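Local atomic coordinates of putative rubredoxin reductase (Rhodopseudomonas palustris, PDB entry 3FG2), a protein that probably passes electrons from NADH, through its bound FAD, to the ferredoxin that serves the CYP199A2 monooxygenase system. Residues Lys47-Ser52 and Asn57-Arg62; Glu85-Leu90 and Ile97-Leu102; Gln330-Thr335 and Lys379-Asp384. One frame throughout, in Å; residues are numbered along the deposited sequence.

Contact 1: residues Lys47-Ser52 and Asn57-Arg62. With FAD (flavin-adenine dinucleotide), chain B.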
loop_
_atom_site.group_PDB
_atom_site.type_symbol
_atom_site.label_atom_id
_atom_site.label_comp_id
_atom_site.label_asym_id
_atom_site.label_seq_id
_atom_site.Cartn_x
_atom_site.Cartn_y
_atom_site.Cartn_z
ATOM N N LYS A 47 6.032 3.335 -10.236
ATOM C CA LYS A 47 6.534 2.402 -11.234
ATOM C C LYS A 47 6.471 3.012 -12.640
ATOM O O LYS A 47 7.026 4.090 -12.876
ATOM C CB LYS A 47 5.720 1.101 -11.164
ATOM C CG LYS A 47 5.684 0.489 -9.764
ATOM C CD LYS A 47 4.805 -0.751 -9.704
ATOM C CE LYS A 47 4.841 -1.395 -8.316
ATOM N NZ LYS A 47 4.368 -0.509 -7.197
ATOM N N ALA A 48 5.781 2.331 -13.555
ATOM C CA ALA A 48 5.649 2.783 -14.939
ATOM C C ALA A 48 5.366 4.268 -15.104
ATOM O O ALA A 48 6.012 4.930 -15.914
ATOM C CB ALA A 48 4.567 1.980 -15.650
ATOM N N TYR A 49 4.412 4.801 -14.348
ATOM C CA TYR A 49 4.077 6.212 -14.494
ATOM C C TYR A 49 5.292 7.146 -14.488
ATOM O O TYR A 49 5.401 8.038 -15.328
ATOM C CB TYR A 49 3.091 6.656 -13.421
ATOM C CG TYR A 49 2.532 8.020 -13.728
ATOM C CD1 TYR A 49 1.675 8.208 -14.810
ATOM C CD2 TYR A 49 2.927 9.141 -12.995
ATOM C CE1 TYR A 49 1.230 9.482 -15.166
ATOM C CE2 TYR A 49 2.491 10.414 -13.338
ATOM C CZ TYR A 49 1.644 10.581 -14.426
ATOM O OH TYR A 49 1.225 11.841 -14.777
ATOM N N LEU A 50 6.204 6.943 -13.545
ATOM C CA LEU A 50 7.405 7.765 -13.458
ATOM C C LEU A 50 8.216 7.719 -14.749
ATOM O O LEU A 50 9.113 8.534 -14.959
ATOM C CB LEU A 50 8.277 7.293 -12.291
ATOM C CG LEU A 50 8.114 7.972 -10.928
ATOM C CD1 LEU A 50 6.708 8.516 -10.746
ATOM C CD2 LEU A 50 8.455 6.968 -9.845
ATOM N N LYS A 51 7.896 6.767 -15.618
ATOM C CA LYS A 51 8.613 6.618 -16.882
ATOM C C LYS A 51 7.748 6.998 -18.083
ATOM O O LYS A 51 8.220 6.998 -19.215
ATOM C CB LYS A 51 9.069 5.167 -17.058
ATOM C CG LYS A 51 9.688 4.534 -15.829
ATOM C CD LYS A 51 9.904 3.053 -16.070
ATOM C CE LYS A 51 10.532 2.364 -14.879
ATOM N NZ LYS A 51 10.542 0.894 -15.102
ATOM N N SER A 52 6.480 7.307 -17.840
ATOM C CA SER A 52 5.571 7.658 -18.925
ATOM C C SER A 52 5.714 9.114 -19.318
ATOM O O SER A 52 6.617 9.808 -18.858
ATOM C CB SER A 52 4.121 7.393 -18.511
ATOM O OG SER A 52 3.700 8.299 -17.504
ATOM N N ASN A 57 -5.033 11.034 -17.255
ATOM C CA ASN A 57 -5.840 9.967 -16.682
ATOM C C ASN A 57 -5.541 8.596 -17.275
ATOM O O ASN A 57 -6.446 7.879 -17.705
ATOM C CB ASN A 57 -7.330 10.294 -16.837
ATOM C CG ASN A 57 -7.778 11.446 -15.940
ATOM O OD1 ASN A 57 -7.284 12.571 -16.058
ATOM N ND2 ASN A 57 -8.719 11.166 -15.039
ATOM N N SER A 58 -4.264 8.234 -17.292
ATOM C CA SER A 58 -3.853 6.940 -17.817
ATOM C C SER A 58 -3.884 5.899 -16.700
ATOM O O SER A 58 -3.680 4.705 -16.938
ATOM C CB SER A 58 -2.446 7.041 -18.412
ATOM O OG SER A 58 -1.566 7.726 -17.535
ATOM N N LEU A 59 -4.158 6.361 -15.482
ATOM C CA LEU A 59 -4.220 5.491 -14.311
ATOM C C LEU A 59 -5.646 5.299 -13.784
ATOM O O LEU A 59 -5.860 4.578 -12.810
ATOM C CB LEU A 59 -3.344 6.061 -13.192
ATOM C CG LEU A 59 -1.879 6.359 -13.520
ATOM C CD1 LEU A 59 -1.189 6.904 -12.275
ATOM C CD2 LEU A 59 -1.183 5.099 -14.017
ATOM N N MET A 60 -6.614 5.950 -14.422
ATOM C CA MET A 60 -8.015 5.841 -14.019
ATOM C C MET A 60 -8.491 4.384 -13.992
ATOM O O MET A 60 -8.115 3.585 -14.854
ATOM C CB MET A 60 -8.898 6.636 -14.988
ATOM C CG MET A 60 -8.723 6.226 -16.453
ATOM S SD MET A 60 -10.039 6.804 -17.572
ATOM C CE MET A 60 -9.576 8.481 -17.846
ATOM N N PHE A 61 -9.312 4.037 -13.005
ATOM C CA PHE A 61 -9.845 2.680 -12.913
ATOM C C PHE A 61 -10.738 2.449 -14.126
ATOM O O PHE A 61 -10.492 1.553 -14.931
ATOM C CB PHE A 61 -10.670 2.502 -11.634
ATOM C CG PHE A 61 -9.847 2.310 -10.392
ATOM C CD1 PHE A 61 -9.932 3.213 -9.342
ATOM C CD2 PHE A 61 -9.008 1.205 -10.260
ATOM C CE1 PHE A 61 -9.193 3.017 -8.175
ATOM C CE2 PHE A 61 -8.268 1.002 -9.101
ATOM C CZ PHE A 61 -8.362 1.909 -8.056
ATOM N N ARG A 62 -11.783 3.267 -14.233
ATOM C CA ARG A 62 -12.730 3.212 -15.343
ATOM C C ARG A 62 -12.919 4.642 -15.833
ATOM O O ARG A 62 -12.613 5.596 -15.117
ATOM C CB ARG A 62 -14.086 2.656 -14.890
ATOM C CG ARG A 62 -14.035 1.286 -14.241
ATOM C CD ARG A 62 -13.472 0.224 -15.178
ATOM N NE ARG A 62 -12.864 -0.872 -14.422
ATOM C CZ ARG A 62 -13.544 -1.793 -13.746
ATOM N NH1 ARG A 62 -14.868 -1.764 -13.737
ATOM N NH2 ARG A 62 -12.897 -2.721 -13.052
HETATM P PA FAD B . -6.325 4.732 -1.160
HETATM O O1A FAD B . -5.217 5.521 -0.564
HETATM O O2A FAD B . -6.219 4.200 -2.401
HETATM O O5B FAD B . -7.374 5.843 -1.329
HETATM C C5B FAD B . -7.868 6.692 -0.245
HETATM C C4B FAD B . -8.647 7.813 -0.966
HETATM O O4B FAD B . -9.536 8.436 0.037
HETATM C C3B FAD B . -7.791 8.962 -1.530
HETATM O O3B FAD B . -8.070 9.361 -2.836
HETATM C C2B FAD B . -7.930 10.007 -0.459
HETATM O O2B FAD B . -7.599 11.292 -0.885
HETATM C C1B FAD B . -9.390 9.883 -0.138
HETATM N N9A FAD B . -9.847 10.419 1.147
HETATM C C8A FAD B . -9.168 10.403 2.339
HETATM N N7A FAD B . -9.845 10.976 3.327
HETATM C C5A FAD B . -11.018 11.386 2.764
HETATM C C6A FAD B . -12.190 12.090 3.331
HETATM N N6A FAD B . -12.296 12.467 4.584
HETATM N N1A FAD B . -13.207 12.337 2.430
HETATM C C2A FAD B . -13.140 11.960 1.110
HETATM N N3A FAD B . -12.107 11.317 0.515
HETATM C C4A FAD B . -11.065 11.050 1.385
HETATM N N1 FAD B . -0.149 -2.278 -3.139
HETATM C C2 FAD B . 0.086 -3.437 -3.754
HETATM O O2 FAD B . -0.468 -4.441 -3.421
HETATM N N3 FAD B . 1.008 -3.545 -4.846
HETATM C C4 FAD B . 1.699 -2.444 -5.321
HETATM O O4 FAD B . 2.470 -2.573 -6.255
HETATM C C4X FAD B . 1.447 -1.168 -4.659
HETATM N N5 FAD B . 2.087 -0.052 -5.086
HETATM C C5X FAD B . 1.819 1.144 -4.443
HETATM C C6 FAD B . 2.491 2.307 -4.914
HETATM C C7 FAD B . 2.283 3.546 -4.342
HETATM C C7M FAD B . 3.023 4.754 -4.881
HETATM C C8 FAD B . 1.350 3.681 -3.217
HETATM C C8M FAD B . 1.071 5.006 -2.543
HETATM C C9 FAD B . 0.682 2.534 -2.738
HETATM C C9A FAD B . 0.905 1.272 -3.341
HETATM N N10 FAD B . 0.239 0.050 -2.909
HETATM C C10 FAD B . 0.486 -1.138 -3.538
HETATM C "C1'" FAD B . -0.715 0.161 -1.777
HETATM C "C2'" FAD B . -2.160 0.413 -2.308
HETATM O "O2'" FAD B . -2.133 1.557 -3.133
HETATM C "C3'" FAD B . -3.067 0.612 -1.111
HETATM O "O3'" FAD B . -3.082 -0.573 -0.323
HETATM C "C4'" FAD B . -4.477 0.928 -1.579
HETATM O "O4'" FAD B . -4.484 2.131 -2.392
HETATM C "C5'" FAD B . -5.351 1.128 -0.365
HETATM O "O5'" FAD B . -6.793 1.497 -0.890
HETATM P P FAD B . -7.640 2.456 -0.104
HETATM O O1P FAD B . -8.944 2.496 -0.950
HETATM O O2P FAD B . -7.816 2.103 1.234
HETATM O O3P FAD B . -7.024 3.786 -0.089
#
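The ammonium nitrogen of K47 is gripped by several groups: NZ donates to FAD O4 at 3.0 Å, while E156 forms a salt bridge with it and the backbone oxygen of P43 accepts a further hydrogen bond. A second, weak bond joins K47 NZ to FAD N5 at 3.1 Å. The lysine chain is extended as far as CE, then bent at chi4 (60°), which turns NZ toward the flavin. Further along the loop, Y49 and L59 make the apolar junction, their side chains crossing at about a right angle with Y49 CD1 4.0 Å from L59 CD1. That methyl approaches the phenol ring obliquely, whereas S58 OG, hydrogen-bonded to the backbone oxygen of D55, lies at the ring edge, 4.1 Å from Y49 CE1. The ring reaches them because its CG stands anti to the backbone N (chi1 -169°). Its hydroxyl is bonded to E133, and the ring packs on L129 and S132 of helix 129-138. The carbonyl of Y49 closes the turn: S52 OG donates to Y49 O at 2.8 Å, in the carbonyl plane on a lone pair (123° at the oxygen), and S52 N shares the same acceptor. The two segments share no hydrogen bond and meet through the Y49 ring, L59 methyl and S58 hydroxyl oxygen; K47 links to the cofactor, placed where it could polarise the O4 and N5 region of the isoalloxazine.

Contact 2: residues Glu85-Leu90 and Ile97-Leu102; sequences EGRKLL and IEYGHL
K88 and E98 form an antiparallel non-hydrogen-bonded pair (CA atoms 4.2 Å apart) and L89 and I97 the adjoining hydrogen-bonded pair, with I97 N donating to L89 O at 2.8 Å and L89 N returning a bond to I97 O. Where the strand begins, R87 (phi 44°) and K88 both face D83, the pattern of a G1 beta bulge. One side of the hairpin carries K88 and E98, whose methylenes meet, CG to CG at 3.9 Å; L89 and I97 lie on the other. Beyond these pairs Y99 N donates to R87 O at 2.9 Å. With CG held between its backbone N and carbonyl carbon (chi1 63°), the Y99 ring folds back against R87: the carbonyl oxygen of R87 lies above one face, offset toward the rim, and R87 CB makes a CH-pi contact there, 4.2 Å from the centroid. L102 CB covers the opposite face. The R87 chain bends at chi3 (61°) and sends weak bonds from NE to Y99 O and from NH2 to G100 O, the latter at 2.8 Å. Without the phenol ring, as with an alanine here, R87 CB would probably lose its aromatic partner and a gap open toward L102. L89 CD2 also meets L102 CD1 at 3.8 Å, the side chains crossing at about a right angle. L89, I97 and Y99, the last in the link to strand 101-104, pack on L5 of the parallel sheet, as does L102 from within it; Y99 and L102 also reach I270 of strand 270-272, and L89 packs on M79, whose backbone oxygen bonds FAD.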
loop_
_atom_site.group_PDB
_atom_site.type_symbol
_atom_site.label_atom_id
_atom_site.label_comp_id
_atom_site.label_asym_id
_atom_site.label_seq_id
_atom_site.Cartn_x
_atom_site.Cartn_y
_atom_site.Cartn_z
ATOM N N GLU A 85 -25.760 10.044 15.040
ATOM C CA GLU A 85 -27.137 10.074 15.521
ATOM C C GLU A 85 -28.115 10.439 14.407
ATOM O O GLU A 85 -29.149 9.794 14.244
ATOM C CB GLU A 85 -27.277 11.059 16.685
ATOM C CG GLU A 85 -28.686 11.120 17.276
ATOM C CD GLU A 85 -28.812 12.116 18.427
ATOM O OE1 GLU A 85 -28.412 13.290 18.254
ATOM O OE2 GLU A 85 -29.320 11.726 19.504
ATOM N N GLY A 86 -27.784 11.467 13.634
ATOM C CA GLY A 86 -28.656 11.883 12.551
ATOM C C GLY A 86 -28.344 11.161 11.256
ATOM O O GLY A 86 -28.937 11.453 10.216
ATOM N N ARG A 87 -27.412 10.213 11.332
ATOM C CA ARG A 87 -26.982 9.429 10.179
ATOM C C ARG A 87 -26.777 10.310 8.959
ATOM O O ARG A 87 -27.234 9.998 7.860
ATOM C CB ARG A 87 -28.000 8.325 9.888
ATOM C CG ARG A 87 -28.064 7.280 10.997
ATOM C CD ARG A 87 -29.228 6.317 10.823
ATOM N NE ARG A 87 -29.146 5.563 9.577
ATOM C CZ ARG A 87 -29.981 4.582 9.249
ATOM N NH1 ARG A 87 -30.960 4.239 10.077
ATOM N NH2 ARG A 87 -29.837 3.941 8.098
ATOM N N LYS A 88 -26.074 11.418 9.173
ATOM C CA LYS A 88 -25.787 12.372 8.114
ATOM C C LYS A 88 -24.284 12.554 7.955
ATOM O O LYS A 88 -23.533 12.559 8.935
ATOM C CB LYS A 88 -26.447 13.716 8.425
ATOM C CG LYS A 88 -27.965 13.696 8.323
ATOM C CD LYS A 88 -28.600 14.785 9.182
ATOM C CE LYS A 88 -28.096 16.175 8.821
ATOM N NZ LYS A 88 -28.680 17.215 9.721
ATOM N N LEU A 89 -23.862 12.697 6.703
ATOM C CA LEU A 89 -22.463 12.869 6.346
ATOM C C LEU A 89 -22.269 14.344 6.012
ATOM O O LEU A 89 -22.882 14.870 5.085
ATOM C CB LEU A 89 -22.135 11.985 5.133
ATOM C CG LEU A 89 -20.697 11.619 4.745
ATOM C CD1 LEU A 89 -19.933 12.855 4.324
ATOM C CD2 LEU A 89 -20.018 10.932 5.911
ATOM N N LEU A 90 -21.413 14.999 6.785
ATOM C CA LEU A 90 -21.129 16.419 6.619
ATOM C C LEU A 90 -19.904 16.636 5.728
ATOM O O LEU A 90 -18.780 16.355 6.136
ATOM C CB LEU A 90 -20.895 17.028 8.003
ATOM C CG LEU A 90 -21.061 18.530 8.245
ATOM C CD1 LEU A 90 -21.079 18.771 9.752
ATOM C CD2 LEU A 90 -19.943 19.323 7.574
ATOM N N ILE A 97 -25.354 14.999 3.690
ATOM C CA ILE A 97 -26.134 13.919 3.106
ATOM C C ILE A 97 -26.531 12.871 4.131
ATOM O O ILE A 97 -25.770 12.573 5.050
ATOM C CB ILE A 97 -25.343 13.229 1.976
ATOM C CG1 ILE A 97 -24.933 14.264 0.929
ATOM C CG2 ILE A 97 -26.184 12.132 1.338
ATOM C CD1 ILE A 97 -24.116 13.695 -0.201
ATOM N N GLU A 98 -27.737 12.328 3.978
ATOM C CA GLU A 98 -28.214 11.282 4.876
ATOM C C GLU A 98 -27.737 9.971 4.273
ATOM O O GLU A 98 -27.601 9.855 3.053
ATOM C CB GLU A 98 -29.739 11.249 4.946
ATOM C CG GLU A 98 -30.394 12.488 5.506
ATOM C CD GLU A 98 -31.894 12.309 5.649
ATOM O OE1 GLU A 98 -32.320 11.493 6.497
ATOM O OE2 GLU A 98 -32.645 12.974 4.904
ATOM N N TYR A 99 -27.490 8.983 5.121
ATOM C CA TYR A 99 -27.033 7.703 4.623
ATOM C C TYR A 99 -27.720 6.552 5.337
ATOM O O TYR A 99 -28.140 6.684 6.491
ATOM C CB TYR A 99 -25.506 7.588 4.780
ATOM C CG TYR A 99 -25.002 7.628 6.214
ATOM C CD1 TYR A 99 -25.179 6.541 7.069
ATOM C CD2 TYR A 99 -24.377 8.765 6.722
ATOM C CE1 TYR A 99 -24.752 6.585 8.389
ATOM C CE2 TYR A 99 -23.946 8.819 8.041
ATOM C CZ TYR A 99 -24.140 7.728 8.867
ATOM O OH TYR A 99 -23.742 7.785 10.179
ATOM N N GLY A 100 -27.853 5.434 4.627
ATOM C CA GLY A 100 -28.441 4.246 5.215
ATOM C C GLY A 100 -27.270 3.542 5.872
ATOM O O GLY A 100 -27.320 3.155 7.043
ATOM N N HIS A 101 -26.199 3.387 5.097
ATOM C CA HIS A 101 -24.973 2.769 5.582
ATOM C C HIS A 101 -23.791 3.584 5.062
ATOM O O HIS A 101 -23.763 3.990 3.892
ATOM C CB HIS A 101 -24.866 1.315 5.114
ATOM C CG HIS A 101 -23.916 0.494 5.931
ATOM N ND1 HIS A 101 -22.547 0.584 5.798
ATOM C CD2 HIS A 101 -24.136 -0.378 6.944
ATOM C CE1 HIS A 101 -21.966 -0.193 6.694
ATOM N NE2 HIS A 101 -22.907 -0.786 7.403
ATOM N N LEU A 102 -22.832 3.834 5.946
ATOM C CA LEU A 102 -21.636 4.610 5.616
ATOM C C LEU A 102 -20.395 3.725 5.521
ATOM O O LEU A 102 -20.089 2.964 6.443
ATOM C CB LEU A 102 -21.408 5.696 6.677
ATOM C CG LEU A 102 -20.112 6.508 6.590
ATOM C CD1 LEU A 102 -20.032 7.203 5.242
ATOM C CD2 LEU A 102 -20.062 7.529 7.726
#

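Contact 3: residues Gln330-Thr335 and Lys379-Asp384; sequences QIVGLT and KILPLD
V332 and L381 carry this contact almost alone, and one methyl does the touching: CD1 of L381 lies 3.8 Å from V332 CG1. The same methyl is 3.9 Å from V332 CG2, so it rests in the fork of the valine instead of against one branch. In L381, CG points anti to the carbonyl carbon and CD1 continues anti to CA (chi2 169°), making the side chain a straight probe from the end of the helix to the strand. In V332, CG1 stands between the backbone N and the carbonyl carbon (chi1 57°), which leaves CG2 anti to the N, and both branches come up to the leucine. The two side chains meet at a slant, and the leucine tip also brushes the backbone, with L381 CD1 3.5 Å from V332 O. Next along, G333 has a positive phi (101°); a beta carbon there would press on the carbonyl oxygen of V332 and stand only 3.4 Å from L381 CD1, so the backbone angles call for glycine, and the packing would be tight as well. On the partner side, a Schellman motif ends helix 371-380: D384 N bonds to L381 O at 2.8 Å, and K385 N reaches back to I380 O. This joins the helix end to strand 327-333, with V332 also packing on H374 and R378 of the helix and on I365 of strand 361-368, and L381 on L362 of that strand.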
loop_
_atom_site.group_PDB
_atom_site.type_symbol
_atom_site.label_atom_id
_atom_site.label_comp_id
_atom_site.label_asym_id
_atom_site.label_seq_id
_atom_site.Cartn_x
_atom_site.Cartn_y
_atom_site.Cartn_z
ATOM N N GLN A 330 7.084 -10.964 -5.370
ATOM C CA GLN A 330 5.726 -11.343 -5.038
ATOM C C GLN A 330 5.735 -12.017 -3.675
ATOM O O GLN A 330 6.575 -12.875 -3.396
ATOM C CB GLN A 330 5.150 -12.288 -6.090
ATOM C CG GLN A 330 4.848 -11.621 -7.409
ATOM C CD GLN A 330 4.518 -12.633 -8.471
ATOM O OE1 GLN A 330 5.347 -13.474 -8.816
ATOM N NE2 GLN A 330 3.303 -12.570 -8.993
ATOM N N ILE A 331 4.802 -11.616 -2.822
ATOM C CA ILE A 331 4.716 -12.183 -1.491
ATOM C C ILE A 331 3.306 -12.660 -1.247
ATOM O O ILE A 331 2.358 -11.941 -1.545
ATOM C CB ILE A 331 5.012 -11.140 -0.400
ATOM C CG1 ILE A 331 6.342 -10.440 -0.672
ATOM C CG2 ILE A 331 5.048 -11.822 0.963
ATOM C CD1 ILE A 331 6.649 -9.312 0.311
ATOM N N VAL A 332 3.164 -13.876 -0.728
ATOM C CA VAL A 332 1.849 -14.388 -0.385
ATOM C C VAL A 332 1.941 -14.889 1.055
ATOM O O VAL A 332 2.788 -15.735 1.381
ATOM C CB VAL A 332 1.395 -15.538 -1.314
ATOM C CG1 VAL A 332 2.404 -16.684 -1.290
ATOM C CG2 VAL A 332 0.021 -16.034 -0.868
ATOM N N GLY A 333 1.082 -14.345 1.915
ATOM C CA GLY A 333 1.078 -14.729 3.319
ATOM C C GLY A 333 1.779 -13.695 4.187
ATOM O O GLY A 333 2.414 -12.774 3.675
ATOM N N LEU A 334 1.661 -13.835 5.505
ATOM C CA LEU A 334 2.302 -12.912 6.443
ATOM C C LEU A 334 3.508 -13.628 7.059
ATOM O O LEU A 334 3.347 -14.665 7.707
ATOM C CB LEU A 334 1.303 -12.500 7.530
ATOM C CG LEU A 334 0.030 -11.786 7.036
ATOM C CD1 LEU A 334 -0.994 -11.662 8.157
ATOM C CD2 LEU A 334 0.399 -10.411 6.506
ATOM N N THR A 335 4.705 -13.081 6.855
ATOM C CA THR A 335 5.927 -13.698 7.374
ATOM C C THR A 335 6.421 -13.267 8.758
ATOM O O THR A 335 7.513 -13.660 9.170
ATOM C CB THR A 335 7.099 -13.496 6.404
ATOM O OG1 THR A 335 7.170 -12.119 6.037
ATOM C CG2 THR A 335 6.928 -14.343 5.164
ATOM N N LYS A 379 -2.436 -20.858 -3.696
ATOM C CA LYS A 379 -3.380 -21.969 -3.691
ATOM C C LYS A 379 -3.328 -22.780 -2.395
ATOM O O LYS A 379 -4.362 -23.129 -1.828
ATOM C CB LYS A 379 -3.099 -22.887 -4.890
ATOM C CG LYS A 379 -3.786 -24.256 -4.852
ATOM C CD LYS A 379 -5.310 -24.152 -4.859
ATOM C CE LYS A 379 -5.975 -25.537 -4.801
ATOM N NZ LYS A 379 -5.621 -26.412 -5.963
ATOM N N ILE A 380 -2.119 -23.065 -1.930
ATOM C CA ILE A 380 -1.918 -23.865 -0.728
ATOM C C ILE A 380 -2.145 -23.139 0.605
ATOM O O ILE A 380 -2.790 -23.675 1.508
ATOM C CB ILE A 380 -0.489 -24.474 -0.729
ATOM C CG1 ILE A 380 -0.301 -25.401 0.465
ATOM C CG2 ILE A 380 0.551 -23.367 -0.664
ATOM C CD1 ILE A 380 1.143 -25.827 0.676
ATOM N N LEU A 381 -1.627 -21.923 0.737
ATOM C CA LEU A 381 -1.774 -21.199 1.994
ATOM C C LEU A 381 -3.211 -20.929 2.432
ATOM O O LEU A 381 -3.533 -21.063 3.605
ATOM C CB LEU A 381 -0.974 -19.896 1.945
ATOM C CG LEU A 381 0.536 -20.154 1.870
ATOM C CD1 LEU A 381 1.279 -18.862 1.560
ATOM C CD2 LEU A 381 1.015 -20.764 3.191
ATOM N N PRO A 382 -4.095 -20.533 1.505
ATOM C CA PRO A 382 -5.462 -20.289 1.974
ATOM C C PRO A 382 -6.087 -21.557 2.547
ATOM O O PRO A 382 -6.927 -21.497 3.440
ATOM C CB PRO A 382 -6.173 -19.798 0.718
ATOM C CG PRO A 382 -5.095 -19.066 0.005
ATOM C CD PRO A 382 -3.917 -20.022 0.136
ATOM N N LEU A 383 -5.666 -22.708 2.034
ATOM C CA LEU A 383 -6.190 -23.986 2.506
ATOM C C LEU A 383 -5.507 -24.385 3.794
ATOM O O LEU A 383 -5.790 -25.438 4.359
ATOM C CB LEU A 383 -5.966 -25.069 1.460
ATOM C CG LEU A 383 -6.800 -24.856 0.206
ATOM C CD1 LEU A 383 -6.304 -25.769 -0.895
ATOM C CD2 LEU A 383 -8.266 -25.103 0.531
ATOM N N ASP A 384 -4.594 -23.538 4.245
ATOM C CA ASP A 384 -3.861 -23.795 5.474
ATOM C C ASP A 384 -3.014 -25.066 5.362
ATOM O O ASP A 384 -2.720 -25.718 6.364
ATOM C CB ASP A 384 -4.853 -23.900 6.639
ATOM C CG ASP A 384 -4.215 -23.615 7.973
ATOM O OD1 ASP A 384 -3.494 -22.600 8.083
ATOM O OD2 ASP A 384 -4.447 -24.399 8.917
#

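How the contacts relate
The contacts follow one another along the chain without touching, and differ in how they relate to FAD. Contact 1 meets it directly, at the flavin. Contact 2 comes within about 7 Å of the cofactor at the L89 side chain, whereas in contact 3 the V332 side chain is about 11 Å from it. Centre to centre, contacts 1 and 2 are 34 Å apart, 1 and 3 are 29 Å apart, and 2 and 3 are 38 Å apart. Contacts 1 and 3 make the closest approach, about 10 Å between nearest atoms, although they belong to different family regions; contacts 1 and 2 share the pyridine nucleotide-disulphide oxidoreductase region.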